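Local atomic coordinates of envelope glycoprotein (Thogoto virus, PDB entry 5XEA), a protein that probably attaches the virus to a receptor on the host cell and later drives fusion of the viral and host membranes. Residues K26-T31 with I204-D209; Y33-Q38 with F195-E200; T48-Y53 with A68-Y73; Y104-Q109 with H134-D139. One frame throughout, in Å; residues are numbered along the deposited sequence.

Contact 1: residues K26-T31 with I204-D209; sequences KLYSAT and ISCFVD
Four backbone hydrogen bonds join Lys26 to Cys206 and Tyr28 to Ile204, the two hydrogen-bonded pairs of this antiparallel strand pairing. The straightest runs from Lys26 N to Cys206 O (2.8 Å, 171° at the hydrogen). Between these pairs sits the non-hydrogen-bonded pair Leu27 and Ser205, where Ser205 CA gives a CA-H...O contact to Lys26 O at 3.3 Å. The strands belong to the middle of a six-stranded antiparallel sheet in this gp64-family fusogen, with strand 243-247 beyond 24-35 and strand 221-226 beyond 197-209; Cys206 is tied to the latter by its disulfide to Cys224.

Apolar contacts gather on the face that carries Lys26, Tyr28, Ile204 and Cys206. With CG turned beside its backbone N (chi1 -78°), Tyr28 leans along the opposite strand: CD2 lies 3.8 Å from Cys206 SG, an oblique sulfur-aromatic contact, and OH comes 3.2 Å from Val208 CG2. CG2 of the beta-branched Val208 also meets Lys26 CG at 3.7 Å; the lysine contributes its aliphatic part while its end leads away, and Lys26 CB lies over one face of the Tyr28 ring. On the other face Leu27 CD1 reaches Ser205 CB at 4.0 Å.

Contact 2: residues Y33-Q38 with F195-E200; sequences YTTSAQ and FEIQRE
Tyr33 lays its ring beside the extended chain of Arg199, the two pointing the same way, with Tyr33 CE1 3.7 Å from Arg199 CG. The arginine's CG is anti to its backbone N (chi1 180°), which carries the chain along the ring; the guanidinium plane then stands 82° from the ring plane, and these are methylenes packed alongside an aromatic ring, without a hydrogen bond from Arg199 NH1 to Tyr33 OH. The Phe195 ring is met obliquely by Thr35 CG2, 3.5 Å from CE1.

Thr34 and Gln198 form the hydrogen-bonded pair, its shorter bond running from Gln198 N to Thr34 O (2.7 Å). Where the strand ends, Ser36 N still donates to Glu196 O, while Ser36 OG takes the place of a backbone acceptor for Glu196 N (2.9 Å, 171°). Thr35 OG1 donates forward to Ala37 O (2.7 Å), spanning the bend after the strand. On the Thr34 and Gln198 face, a water accepts from Thr34 OG1 and donates to Gln198 OE1 and Thr35 O, bridging two side chains and a backbone carbonyl.

The opposite face, with Tyr33, Thr35 and Ile197, packs against strands 133-156 and 159-165: Tyr33 meets Trp155 at about a right angle, and Phe195 meets Phe151 with nearly parallel planes.

Contact 3: residues T48-Y53 with A68-Y73; sequences TAWVAY and ARLLHY
Trp50 touches two side chains of the opposite strand, its CZ2 lying 3.6 Å from Ala68 CB and its CE3 meeting Leu70 CD2 at the ring edge. Small residues suit the neighbouring pair: Ala52 and Ala68 bring their CB atoms within 3.7 Å. A chi1 of 174° swings the indole across to the partner strand, where Arg69 N lies over one face, 3.6 Å above the ring plane and toward the rim. On the other face of the sheet Val51 CG2 packs on Leu71 CD1, and Ala49 CB on the Tyr73 ring.

The strands form a beta hairpin, 40-56 with 65-72, held here by backbone bonds between Ala49 and Leu71 and between Val51 and Arg69. Farther out, Arg69 bends back beside Val51, whose CG1 lies over one face of the guanidinium. Arg69 NH1 makes a weak bond to Val51 O (3.4 Å), but its stronger partner is Asn67 O. At the polar edge Thr48 OG1 hydrogen-bonds to His72 ND1 (2.8 Å), lying in the imidazole plane. Helix 421-437 packs on Trp50 and Leu70, and Tyr439 of the third subunit meets Trp50 edge-to-face.

Val51 O thus draws donors from both the backbone and the side chain of Arg69. With NE1 satisfied by Arg125 O, the indole carries no unmet donor into its buried place at the subunit interface, and the threonine bond probably favours this turn of the imidazole.

Contact 4: residues Y104-Q109 with H134-D139; sequences YACLGQ and HMCNID
Cys106 and Cys136 are joined by a disulfide, SG to SG 2.0 Å, with a relaxed torsion of 92° about the S-S bond. With chi1 at 172°, the sulfur of Cys136 lies on the far side of CB from the backbone N, directed at the loop. Ile138, two residues on and therefore on the same side of the strand, packs against the bridge: its CG1 lies 3.8 Å from Cys106 SG, and its CD1 3.7 Å from Ala105 O. A branched apolar side chain suits this buried place.

The bridge fastens a 3-10 turn, in the loop between strands 95-99 and 115-117, onto strand 133-156 of the larger sheet. No hydrogen bond crosses, so what joins these two segments directly is the covalent link and the few contacts round it. Strand 40-56 adds to the packing, Val51 and Tyr53 touching Cys106, and Cys95 touches Ala105 and Ile138.

The loop's far side is looser. Leu107 N bonds Tyr104 O at 3.0 Å, after which Leu107, Gly108 and Gln109 run out largely exposed, though Leu107 still touches Tyr53; the glycine's positive phi (64°) is readily adopted without a side chain. Asn137, by contrast, points away and is buried, its ND2 donating to Asp97 OD1.

The four contacts fall into two pairs. Contacts 1 and 2 are successive parts of one pairing, strand 24-35 with strand 197-209; their centres are 21 Å apart and they touch where Thr31 CG2 packs 3.6 Å from Arg199 CG. Contacts 3 and 4 share the larger sheet, their centres 10 Å apart: strand 40-56 lies next to 133-156, where Ala52 N probably hydrogen-bonds to Asn137 O (2.8 Å) and Trp50 N to Asp139 O (2.8 Å). About 60 Å separates the centres of contacts 1 and 3, on opposite sides of the chain's centre. An attached glycan sugar lies near contact 2, about 5 Å from the Tyr33 side chain.

Contact 1: residues K26-T31 with I204-D209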
loop_
_atom_site.group_PDB
_atom_site.type_symbol
_atom_site.label_atom_id
_atom_site.label_comp_id
_atom_site.label_asym_id
_atom_site.label_seq_id
_atom_site.Cartn_x
_atom_site.Cartn_y
_atom_site.Cartn_z
ATOM N N LYS B 26 -16.432 -2.953 24.386
ATOM C CA LYS B 26 -16.502 -4.258 25.026
ATOM C C LYS B 26 -15.108 -4.758 25.387
ATOM O O LYS B 26 -14.110 -4.397 24.751
ATOM C CB LYS B 26 -17.165 -5.306 24.120
ATOM C CG LYS B 26 -18.459 -4.884 23.459
ATOM C CD LYS B 26 -19.623 -4.944 24.423
ATOM C CE LYS B 26 -20.935 -4.647 23.707
ATOM N NZ LYS B 26 -22.067 -4.504 24.666
ATOM N N LEU B 27 -15.055 -5.600 26.415
ATOM C CA LEU B 27 -13.902 -6.443 26.702
ATOM C C LEU B 27 -14.376 -7.874 26.487
ATOM O O LEU B 27 -15.101 -8.429 27.317
ATOM C CB LEU B 27 -13.370 -6.226 28.110
ATOM C CG LEU B 27 -11.923 -5.734 28.120
ATOM C CD1 LEU B 27 -11.840 -4.366 27.463
ATOM C CD2 LEU B 27 -11.361 -5.697 29.531
ATOM N N TYR B 28 -13.993 -8.453 25.352
ATOM C CA TYR B 28 -14.389 -9.810 25.007
ATOM C C TYR B 28 -13.359 -10.809 25.512
ATOM O O TYR B 28 -12.149 -10.596 25.391
ATOM C CB TYR B 28 -14.555 -9.962 23.495
ATOM C CG TYR B 28 -15.847 -9.404 22.955
ATOM C CD1 TYR B 28 -16.927 -9.165 23.795
ATOM C CD2 TYR B 28 -15.993 -9.121 21.604
ATOM C CE1 TYR B 28 -18.121 -8.654 23.301
ATOM C CE2 TYR B 28 -17.180 -8.612 21.100
ATOM C CZ TYR B 28 -18.238 -8.380 21.952
ATOM O OH TYR B 28 -19.419 -7.876 21.453
ATOM N N SER B 29 -13.847 -11.896 26.094
ATOM C CA SER B 29 -12.982 -13.003 26.446
ATOM C C SER B 29 -12.782 -13.891 25.228
ATOM O O SER B 29 -13.722 -14.169 24.477
ATOM C CB SER B 29 -13.569 -13.806 27.605
ATOM O OG SER B 29 -13.269 -13.190 28.844
ATOM N N ALA B 30 -11.544 -14.328 25.030
ATOM C CA ALA B 30 -11.248 -15.209 23.916
ATOM C C ALA B 30 -10.028 -16.050 24.241
ATOM O O ALA B 30 -9.177 -15.671 25.050
ATOM C CB ALA B 30 -11.019 -14.425 22.617
ATOM N N THR B 31 -9.968 -17.208 23.596
ATOM C CA THR B 31 -8.758 -18.011 23.557
ATOM C C THR B 31 -7.934 -17.545 22.362
ATOM O O THR B 31 -8.417 -17.558 21.226
ATOM C CB THR B 31 -9.086 -19.498 23.443
ATOM O OG1 THR B 31 -9.974 -19.881 24.501
ATOM C CG2 THR B 31 -7.817 -20.319 23.539
ATOM N N ILE B 204 -10.026 -8.834 25.151
ATOM C CA ILE B 204 -9.729 -8.036 23.970
ATOM C C ILE B 204 -10.710 -6.878 23.894
ATOM O O ILE B 204 -11.928 -7.085 23.927
ATOM C CB ILE B 204 -9.779 -8.900 22.699
ATOM C CG1 ILE B 204 -8.515 -9.737 22.629
ATOM C CG2 ILE B 204 -9.917 -8.045 21.461
ATOM C CD1 ILE B 204 -8.718 -11.024 21.930
ATOM N N SER B 205 -10.177 -5.663 23.799
ATOM C CA SER B 205 -11.015 -4.491 23.617
ATOM C C SER B 205 -11.526 -4.434 22.183
ATOM O O SER B 205 -10.746 -4.522 21.224
ATOM C CB SER B 205 -10.243 -3.221 23.968
ATOM O OG SER B 205 -9.051 -3.113 23.207
ATOM N N CYS B 206 -12.841 -4.328 22.047
ATOM C CA CYS B 206 -13.519 -4.173 20.771
ATOM C C CYS B 206 -14.545 -3.057 20.896
ATOM O O CYS B 206 -15.130 -2.852 21.964
ATOM C CB CYS B 206 -14.244 -5.457 20.341
ATOM S SG CYS B 206 -13.218 -6.927 20.220
ATOM N N PHE B 207 -14.763 -2.340 19.798
ATOM C CA PHE B 207 -15.899 -1.440 19.675
ATOM C C PHE B 207 -16.952 -2.138 18.830
ATOM O O PHE B 207 -16.662 -2.582 17.713
ATOM C CB PHE B 207 -15.478 -0.103 19.073
ATOM C CG PHE B 207 -14.674 0.736 20.023
ATOM C CD1 PHE B 207 -15.294 1.392 21.098
ATOM C CD2 PHE B 207 -13.311 0.843 19.878
ATOM C CE1 PHE B 207 -14.557 2.151 21.985
ATOM C CE2 PHE B 207 -12.565 1.600 20.760
ATOM C CZ PHE B 207 -13.198 2.262 21.830
ATOM N N VAL B 208 -18.151 -2.294 19.382
ATOM C CA VAL B 208 -19.217 -3.024 18.716
ATOM C C VAL B 208 -20.296 -2.034 18.323
ATOM O O VAL B 208 -20.808 -1.286 19.164
ATOM C CB VAL B 208 -19.782 -4.157 19.579
ATOM C CG1 VAL B 208 -20.989 -4.756 18.891
ATOM C CG2 VAL B 208 -18.723 -5.224 19.779
ATOM N N ASP B 209 -20.635 -2.037 17.042
ATOM C CA ASP B 209 -21.523 -1.044 16.442
ATOM C C ASP B 209 -22.739 -1.789 15.921
ATOM O O ASP B 209 -22.686 -2.375 14.826
ATOM C CB ASP B 209 -20.798 -0.293 15.324
ATOM C CG ASP B 209 -21.450 1.047 14.979
ATOM O OD1 ASP B 209 -22.658 1.199 15.263
ATOM O OD2 ASP B 209 -20.748 1.940 14.418
#

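Contact 2: residues Y33-Q38 with F195-E200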
loop_
_atom_site.group_PDB
_atom_site.type_symbol
_atom_site.label_atom_id
_atom_site.label_comp_id
_atom_site.label_asym_id
_atom_site.label_seq_id
_atom_site.Cartn_x
_atom_site.Cartn_y
_atom_site.Cartn_z
ATOM N N TYR B 33 -4.400 -17.915 20.122
ATOM C CA TYR B 33 -3.288 -18.775 19.735
ATOM C C TYR B 33 -2.293 -17.951 18.930
ATOM O O TYR B 33 -2.650 -17.394 17.888
ATOM C CB TYR B 33 -3.775 -19.959 18.907
ATOM C CG TYR B 33 -4.807 -20.823 19.579
ATOM C CD1 TYR B 33 -4.431 -21.948 20.309
ATOM C CD2 TYR B 33 -6.160 -20.531 19.472
ATOM C CE1 TYR B 33 -5.382 -22.755 20.928
ATOM C CE2 TYR B 33 -7.114 -21.328 20.077
ATOM C CZ TYR B 33 -6.721 -22.440 20.806
ATOM O OH TYR B 33 -7.673 -23.231 21.409
ATOM N N THR B 34 -1.060 -17.858 19.422
ATOM C CA THR B 34 0.024 -17.169 18.736
ATOM C C THR B 34 1.242 -18.087 18.671
ATOM O O THR B 34 1.228 -19.207 19.186
ATOM C CB THR B 34 0.389 -15.851 19.428
ATOM O OG1 THR B 34 0.808 -16.124 20.772
ATOM C CG2 THR B 34 -0.793 -14.889 19.427
ATOM N N THR B 35 2.310 -17.594 18.044
ATOM C CA THR B 35 3.513 -18.377 17.811
ATOM C C THR B 35 4.719 -17.718 18.470
ATOM O O THR B 35 4.765 -16.498 18.672
ATOM C CB THR B 35 3.796 -18.574 16.296
ATOM O OG1 THR B 35 3.772 -17.311 15.623
ATOM C CG2 THR B 35 2.769 -19.496 15.662
ATOM N N SER B 36 5.705 -18.562 18.790
ATOM C CA SER B 36 6.959 -18.086 19.368
ATOM C C SER B 36 7.689 -17.132 18.426
ATOM O O SER B 36 8.220 -16.105 18.864
ATOM C CB SER B 36 7.856 -19.277 19.711
ATOM O OG SER B 36 7.129 -20.500 19.696
ATOM N N ALA B 37 7.738 -17.456 17.137
ATOM C CA ALA B 37 8.425 -16.639 16.145
ATOM C C ALA B 37 7.460 -16.222 15.040
ATOM O O ALA B 37 6.340 -16.726 14.932
ATOM C CB ALA B 37 9.626 -17.387 15.559
ATOM N N GLN B 38 7.900 -15.274 14.215
ATOM C CA GLN B 38 7.075 -14.741 13.135
ATOM C C GLN B 38 7.551 -15.166 11.740
ATOM O O GLN B 38 7.138 -14.559 10.743
ATOM C CB GLN B 38 7.014 -13.216 13.232
ATOM C CG GLN B 38 6.606 -12.710 14.610
ATOM C CD GLN B 38 5.401 -11.788 14.567
ATOM O OE1 GLN B 38 4.289 -12.183 14.923
ATOM N NE2 GLN B 38 5.617 -10.551 14.133
ATOM N N PHE B 195 9.106 -23.162 15.904
ATOM C CA PHE B 195 8.300 -22.446 16.883
ATOM C C PHE B 195 7.146 -23.349 17.284
ATOM O O PHE B 195 6.866 -24.361 16.636
ATOM C CB PHE B 195 7.783 -21.100 16.344
ATOM C CG PHE B 195 6.961 -21.207 15.064
ATOM C CD1 PHE B 195 5.639 -21.640 15.093
ATOM C CD2 PHE B 195 7.512 -20.832 13.838
ATOM C CE1 PHE B 195 4.892 -21.728 13.925
ATOM C CE2 PHE B 195 6.772 -20.914 12.664
ATOM C CZ PHE B 195 5.462 -21.365 12.705
ATOM N N GLU B 196 6.460 -22.956 18.349
ATOM C CA GLU B 196 5.274 -23.662 18.802
ATOM C C GLU B 196 4.089 -22.711 18.857
ATOM O O GLU B 196 4.247 -21.501 19.048
ATOM C CB GLU B 196 5.499 -24.302 20.169
ATOM C CG GLU B 196 6.422 -25.504 20.122
ATOM C CD GLU B 196 7.308 -25.597 21.344
ATOM O OE1 GLU B 196 7.821 -24.546 21.783
ATOM O OE2 GLU B 196 7.485 -26.718 21.868
ATOM N N ILE B 197 2.903 -23.269 18.652
ATOM C CA ILE B 197 1.669 -22.514 18.808
ATOM C C ILE B 197 1.304 -22.532 20.287
ATOM O O ILE B 197 1.201 -23.601 20.896
ATOM C CB ILE B 197 0.544 -23.093 17.938
ATOM C CG1 ILE B 197 0.841 -22.827 16.458
ATOM C CG2 ILE B 197 -0.792 -22.502 18.332
ATOM C CD1 ILE B 197 -0.164 -23.444 15.513
ATOM N N GLN B 198 1.126 -21.346 20.865
ATOM C CA GLN B 198 0.864 -21.164 22.285
ATOM C C GLN B 198 -0.567 -20.694 22.485
ATOM O O GLN B 198 -1.047 -19.818 21.759
ATOM C CB GLN B 198 1.841 -20.148 22.878
ATOM C CG GLN B 198 3.251 -20.337 22.364
ATOM C CD GLN B 198 4.227 -19.322 22.907
ATOM O OE1 GLN B 198 4.140 -18.132 22.603
ATOM N NE2 GLN B 198 5.173 -19.789 23.711
ATOM N N ARG B 199 -1.238 -21.279 23.475
ATOM C CA ARG B 199 -2.619 -20.978 23.828
ATOM C C ARG B 199 -2.655 -20.054 25.041
ATOM O O ARG B 199 -1.764 -20.093 25.893
ATOM C CB ARG B 199 -3.375 -22.279 24.113
ATOM C CG ARG B 199 -4.827 -22.135 24.503
ATOM C CD ARG B 199 -5.316 -23.399 25.193
ATOM N NE ARG B 199 -6.654 -23.233 25.748
ATOM C CZ ARG B 199 -7.727 -23.882 25.313
ATOM N NH1 ARG B 199 -7.619 -24.754 24.318
ATOM N NH2 ARG B 199 -8.909 -23.668 25.879
ATOM N N GLU B 200 -3.690 -19.215 25.116
ATOM C CA GLU B 200 -3.734 -18.182 26.143
ATOM C C GLU B 200 -5.139 -17.594 26.229
ATOM O O GLU B 200 -5.797 -17.389 25.203
ATOM C CB GLU B 200 -2.713 -17.081 25.838
ATOM C CG GLU B 200 -2.415 -16.142 26.981
ATOM C CD GLU B 200 -1.364 -15.111 26.605
ATOM O OE1 GLU B 200 -1.114 -14.940 25.393
ATOM O OE2 GLU B 200 -0.783 -14.475 27.511
HETATM O O HOH W 1 3.433 -15.946 21.529
#

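Contact 3: residues T48-Y53 with A68-Y73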
loop_
_atom_site.group_PDB
_atom_site.type_symbol
_atom_site.label_atom_id
_atom_site.label_comp_id
_atom_site.label_asym_id
_atom_site.label_seq_id
_atom_site.Cartn_x
_atom_site.Cartn_y
_atom_site.Cartn_z
ATOM N N THR B 48 20.019 -29.284 -11.949
ATOM C CA THR B 48 19.696 -29.696 -13.310
ATOM C C THR B 48 20.991 -30.034 -14.032
ATOM O O THR B 48 22.048 -29.447 -13.762
ATOM C CB THR B 48 18.908 -28.570 -14.030
ATOM O OG1 THR B 48 17.605 -28.454 -13.442
ATOM C CG2 THR B 48 18.764 -28.819 -15.504
ATOM N N ALA B 49 20.907 -30.993 -14.955
ATOM C CA ALA B 49 22.018 -31.327 -15.834
ATOM C C ALA B 49 21.683 -30.926 -17.268
ATOM O O ALA B 49 20.535 -31.052 -17.701
ATOM C CB ALA B 49 22.342 -32.829 -15.766
ATOM N N TRP B 50 22.671 -30.395 -17.980
ATOM C CA TRP B 50 22.650 -30.307 -19.442
ATOM C C TRP B 50 23.399 -31.513 -19.983
ATOM O O TRP B 50 24.573 -31.702 -19.659
ATOM C CB TRP B 50 23.302 -29.021 -19.959
ATOM C CG TRP B 50 23.444 -28.934 -21.462
ATOM C CD1 TRP B 50 24.601 -29.065 -22.185
ATOM C CD2 TRP B 50 22.398 -28.710 -22.424
ATOM N NE1 TRP B 50 24.336 -28.932 -23.532
ATOM C CE2 TRP B 50 22.994 -28.714 -23.703
ATOM C CE3 TRP B 50 21.017 -28.504 -22.324
ATOM C CZ2 TRP B 50 22.259 -28.509 -24.881
ATOM C CZ3 TRP B 50 20.281 -28.312 -23.498
ATOM C CH2 TRP B 50 20.912 -28.316 -24.764
ATOM N N VAL B 51 22.719 -32.330 -20.784
ATOM C CA VAL B 51 23.313 -33.527 -21.375
ATOM C C VAL B 51 23.135 -33.459 -22.890
ATOM O O VAL B 51 21.999 -33.464 -23.383
ATOM C CB VAL B 51 22.690 -34.818 -20.808
ATOM C CG1 VAL B 51 23.355 -36.051 -21.416
ATOM C CG2 VAL B 51 22.814 -34.844 -19.274
ATOM N N ALA B 52 24.247 -33.383 -23.622
ATOM C CA ALA B 52 24.246 -33.384 -25.088
ATOM C C ALA B 52 25.047 -34.583 -25.593
ATOM O O ALA B 52 26.279 -34.607 -25.492
ATOM C CB ALA B 52 24.814 -32.078 -25.653
ATOM N N TYR B 53 24.349 -35.554 -26.159
ATOM C CA TYR B 53 24.950 -36.745 -26.751
ATOM C C TYR B 53 24.780 -36.658 -28.266
ATOM O O TYR B 53 23.659 -36.718 -28.776
ATOM C CB TYR B 53 24.282 -37.991 -26.183
ATOM C CG TYR B 53 24.851 -39.307 -26.673
ATOM C CD1 TYR B 53 26.124 -39.719 -26.296
ATOM C CD2 TYR B 53 24.102 -40.155 -27.491
ATOM C CE1 TYR B 53 26.645 -40.943 -26.727
ATOM C CE2 TYR B 53 24.618 -41.382 -27.929
ATOM C CZ TYR B 53 25.884 -41.769 -27.535
ATOM O OH TYR B 53 26.402 -42.975 -27.954
ATOM N N ALA B 68 20.216 -33.381 -27.113
ATOM C CA ALA B 68 20.742 -32.368 -26.200
ATOM C C ALA B 68 19.572 -31.771 -25.441
ATOM O O ALA B 68 18.646 -31.237 -26.061
ATOM C CB ALA B 68 21.493 -31.272 -26.975
ATOM N N ARG B 69 19.605 -31.859 -24.111
ATOM C CA ARG B 69 18.436 -31.483 -23.330
ATOM C C ARG B 69 18.842 -31.279 -21.884
ATOM O O ARG B 69 19.906 -31.730 -21.446
ATOM C CB ARG B 69 17.328 -32.546 -23.419
ATOM C CG ARG B 69 17.616 -33.852 -22.689
ATOM C CD ARG B 69 18.632 -34.718 -23.420
ATOM N NE ARG B 69 18.754 -36.048 -22.837
ATOM C CZ ARG B 69 19.759 -36.899 -23.062
ATOM N NH1 ARG B 69 20.780 -36.578 -23.864
ATOM N NH2 ARG B 69 19.736 -38.089 -22.473
ATOM N N LEU B 70 17.973 -30.585 -21.148
ATOM C CA LEU B 70 18.118 -30.424 -19.712
ATOM C C LEU B 70 17.412 -31.571 -19.012
ATOM O O LEU B 70 16.316 -31.971 -19.410
ATOM C CB LEU B 70 17.513 -29.093 -19.245
ATOM C CG LEU B 70 18.171 -27.820 -19.760
ATOM C CD1 LEU B 70 17.225 -26.612 -19.560
ATOM C CD2 LEU B 70 19.552 -27.612 -19.080
ATOM N N LEU B 71 18.028 -32.073 -17.945
ATOM C CA LEU B 71 17.446 -33.137 -17.136
ATOM C C LEU B 71 17.421 -32.681 -15.687
ATOM O O LEU B 71 18.467 -32.336 -15.130
ATOM C CB LEU B 71 18.258 -34.433 -17.287
ATOM C CG LEU B 71 18.305 -34.997 -18.696
ATOM C CD1 LEU B 71 19.246 -36.190 -18.750
ATOM C CD2 LEU B 71 16.905 -35.388 -19.155
ATOM N N HIS B 72 16.243 -32.668 -15.075
ATOM C CA HIS B 72 16.111 -32.172 -13.706
ATOM C C HIS B 72 16.411 -33.267 -12.689
ATOM O O HIS B 72 15.936 -34.394 -12.835
ATOM C CB HIS B 72 14.712 -31.626 -13.483
ATOM C CG HIS B 72 14.375 -30.497 -14.398
ATOM N ND1 HIS B 72 15.224 -29.427 -14.591
ATOM C CD2 HIS B 72 13.298 -30.280 -15.190
ATOM C CE1 HIS B 72 14.677 -28.590 -15.455
ATOM N NE2 HIS B 72 13.506 -29.081 -15.829
ATOM N N TYR B 73 17.201 -32.932 -11.665
ATOM C CA TYR B 73 17.490 -33.834 -10.549
ATOM C C TYR B 73 17.235 -33.110 -9.231
ATOM O O TYR B 73 18.163 -32.878 -8.448
ATOM C CB TYR B 73 18.932 -34.344 -10.594
ATOM C CG TYR B 73 19.258 -35.194 -11.799
ATOM C CD1 TYR B 73 19.248 -36.586 -11.719
ATOM C CD2 TYR B 73 19.593 -34.604 -13.017
ATOM C CE1 TYR B 73 19.554 -37.370 -12.824
ATOM C CE2 TYR B 73 19.880 -35.369 -14.113
ATOM C CZ TYR B 73 19.865 -36.755 -14.019
ATOM O OH TYR B 73 20.170 -37.518 -15.130
#

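Contact 4: residues Y104-Q109 with H134-D139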
loop_
_atom_site.group_PDB
_atom_site.type_symbol
_atom_site.label_atom_id
_atom_site.label_comp_id
_atom_site.label_asym_id
_atom_site.label_seq_id
_atom_site.Cartn_x
_atom_site.Cartn_y
_atom_site.Cartn_z
ATOM N N TYR B 104 30.472 -42.650 -23.424
ATOM C CA TYR B 104 29.711 -43.577 -22.593
ATOM C C TYR B 104 29.086 -42.887 -21.384
ATOM O O TYR B 104 28.033 -43.317 -20.901
ATOM C CB TYR B 104 30.661 -44.702 -22.150
ATOM C CG TYR B 104 30.068 -45.902 -21.441
ATOM C CD1 TYR B 104 29.245 -46.800 -22.112
ATOM C CD2 TYR B 104 30.396 -46.182 -20.115
ATOM C CE1 TYR B 104 28.730 -47.927 -21.472
ATOM C CE2 TYR B 104 29.885 -47.307 -19.464
ATOM C CZ TYR B 104 29.053 -48.174 -20.150
ATOM O OH TYR B 104 28.544 -49.286 -19.514
ATOM N N ALA B 105 29.713 -41.819 -20.885
ATOM C CA ALA B 105 29.213 -41.156 -19.679
ATOM C C ALA B 105 27.837 -40.538 -19.874
ATOM O O ALA B 105 27.123 -40.337 -18.889
ATOM C CB ALA B 105 30.195 -40.078 -19.218
ATOM N N CYS B 106 27.462 -40.215 -21.112
ATOM C CA CYS B 106 26.148 -39.667 -21.425
ATOM C C CYS B 106 25.037 -40.702 -21.407
ATOM O O CYS B 106 23.886 -40.340 -21.654
ATOM C CB CYS B 106 26.164 -39.023 -22.811
ATOM S SG CYS B 106 26.648 -37.317 -22.837
ATOM N N LEU B 107 25.348 -41.974 -21.197
ATOM C CA LEU B 107 24.351 -43.030 -21.237
ATOM C C LEU B 107 24.094 -43.532 -19.821
ATOM O O LEU B 107 24.894 -43.315 -18.911
ATOM C CB LEU B 107 24.812 -44.165 -22.162
ATOM C CG LEU B 107 25.238 -43.722 -23.578
ATOM C CD1 LEU B 107 25.627 -44.895 -24.481
ATOM C CD2 LEU B 107 24.156 -42.874 -24.236
ATOM N N GLY B 108 22.949 -44.173 -19.625
ATOM C CA GLY B 108 22.637 -44.716 -18.318
ATOM C C GLY B 108 22.484 -43.687 -17.213
ATOM O O GLY B 108 22.642 -42.487 -17.445
ATOM N N GLN B 109 22.199 -44.157 -16.000
ATOM C CA GLN B 109 21.811 -43.271 -14.912
ATOM C C GLN B 109 22.983 -42.403 -14.472
ATOM O O GLN B 109 24.096 -42.895 -14.259
ATOM C CB GLN B 109 21.286 -44.089 -13.731
ATOM C CG GLN B 109 19.837 -43.788 -13.343
ATOM C CD GLN B 109 19.505 -44.227 -11.922
ATOM O OE1 GLN B 109 19.486 -45.419 -11.612
ATOM N NE2 GLN B 109 19.246 -43.257 -11.049
ATOM N N HIS B 134 30.926 -40.345 -31.661
ATOM C CA HIS B 134 29.966 -39.707 -30.777
ATOM C C HIS B 134 30.672 -38.694 -29.884
ATOM O O HIS B 134 31.864 -38.829 -29.577
ATOM C CB HIS B 134 29.269 -40.739 -29.906
ATOM C CG HIS B 134 28.478 -41.737 -30.681
ATOM N ND1 HIS B 134 27.114 -41.648 -30.825
ATOM C CD2 HIS B 134 28.862 -42.840 -31.365
ATOM C CE1 HIS B 134 26.686 -42.658 -31.562
ATOM N NE2 HIS B 134 27.725 -43.398 -31.896
ATOM N N MET B 135 29.929 -37.674 -29.459
ATOM C CA MET B 135 30.517 -36.698 -28.559
ATOM C C MET B 135 29.510 -36.349 -27.472
ATOM O O MET B 135 28.317 -36.199 -27.740
ATOM C CB MET B 135 30.988 -35.456 -29.319
ATOM C CG MET B 135 31.876 -34.548 -28.459
ATOM S SD MET B 135 32.708 -33.265 -29.390
ATOM C CE MET B 135 34.064 -34.215 -30.082
ATOM N N CYS B 136 30.007 -36.266 -26.242
ATOM C CA CYS B 136 29.205 -36.146 -25.036
ATOM C C CYS B 136 29.592 -34.861 -24.313
ATOM O O CYS B 136 30.779 -34.591 -24.097
ATOM C CB CYS B 136 29.413 -37.369 -24.127
ATOM S SG CYS B 136 28.660 -37.304 -22.474
ATOM N N ASN B 137 28.597 -34.053 -23.974
ATOM C CA ASN B 137 28.823 -32.911 -23.095
ATOM C C ASN B 137 27.819 -32.988 -21.964
ATOM O O ASN B 137 26.613 -33.121 -22.209
ATOM C CB ASN B 137 28.699 -31.577 -23.845
ATOM C CG ASN B 137 30.007 -31.143 -24.480
ATOM O OD1 ASN B 137 30.920 -30.684 -23.790
ATOM N ND2 ASN B 137 30.106 -31.283 -25.803
ATOM N N ILE B 138 28.318 -32.940 -20.728
ATOM C CA ILE B 138 27.477 -32.864 -19.545
ATOM C C ILE B 138 27.963 -31.725 -18.659
ATOM O O ILE B 138 29.164 -31.622 -18.374
ATOM C CB ILE B 138 27.490 -34.174 -18.738
ATOM C CG1 ILE B 138 27.179 -35.382 -19.619
ATOM C CG2 ILE B 138 26.525 -34.081 -17.531
ATOM C CD1 ILE B 138 27.184 -36.664 -18.830
ATOM N N ASP B 139 27.024 -30.902 -18.174
ATOM C CA ASP B 139 27.346 -29.923 -17.139
ATOM C C ASP B 139 26.145 -29.778 -16.220
ATOM O O ASP B 139 25.031 -30.222 -16.525
ATOM C CB ASP B 139 27.780 -28.573 -17.736
ATOM C CG ASP B 139 28.581 -27.714 -16.745
ATOM O OD1 ASP B 139 28.858 -28.189 -15.608
ATOM O OD2 ASP B 139 28.914 -26.561 -17.103
#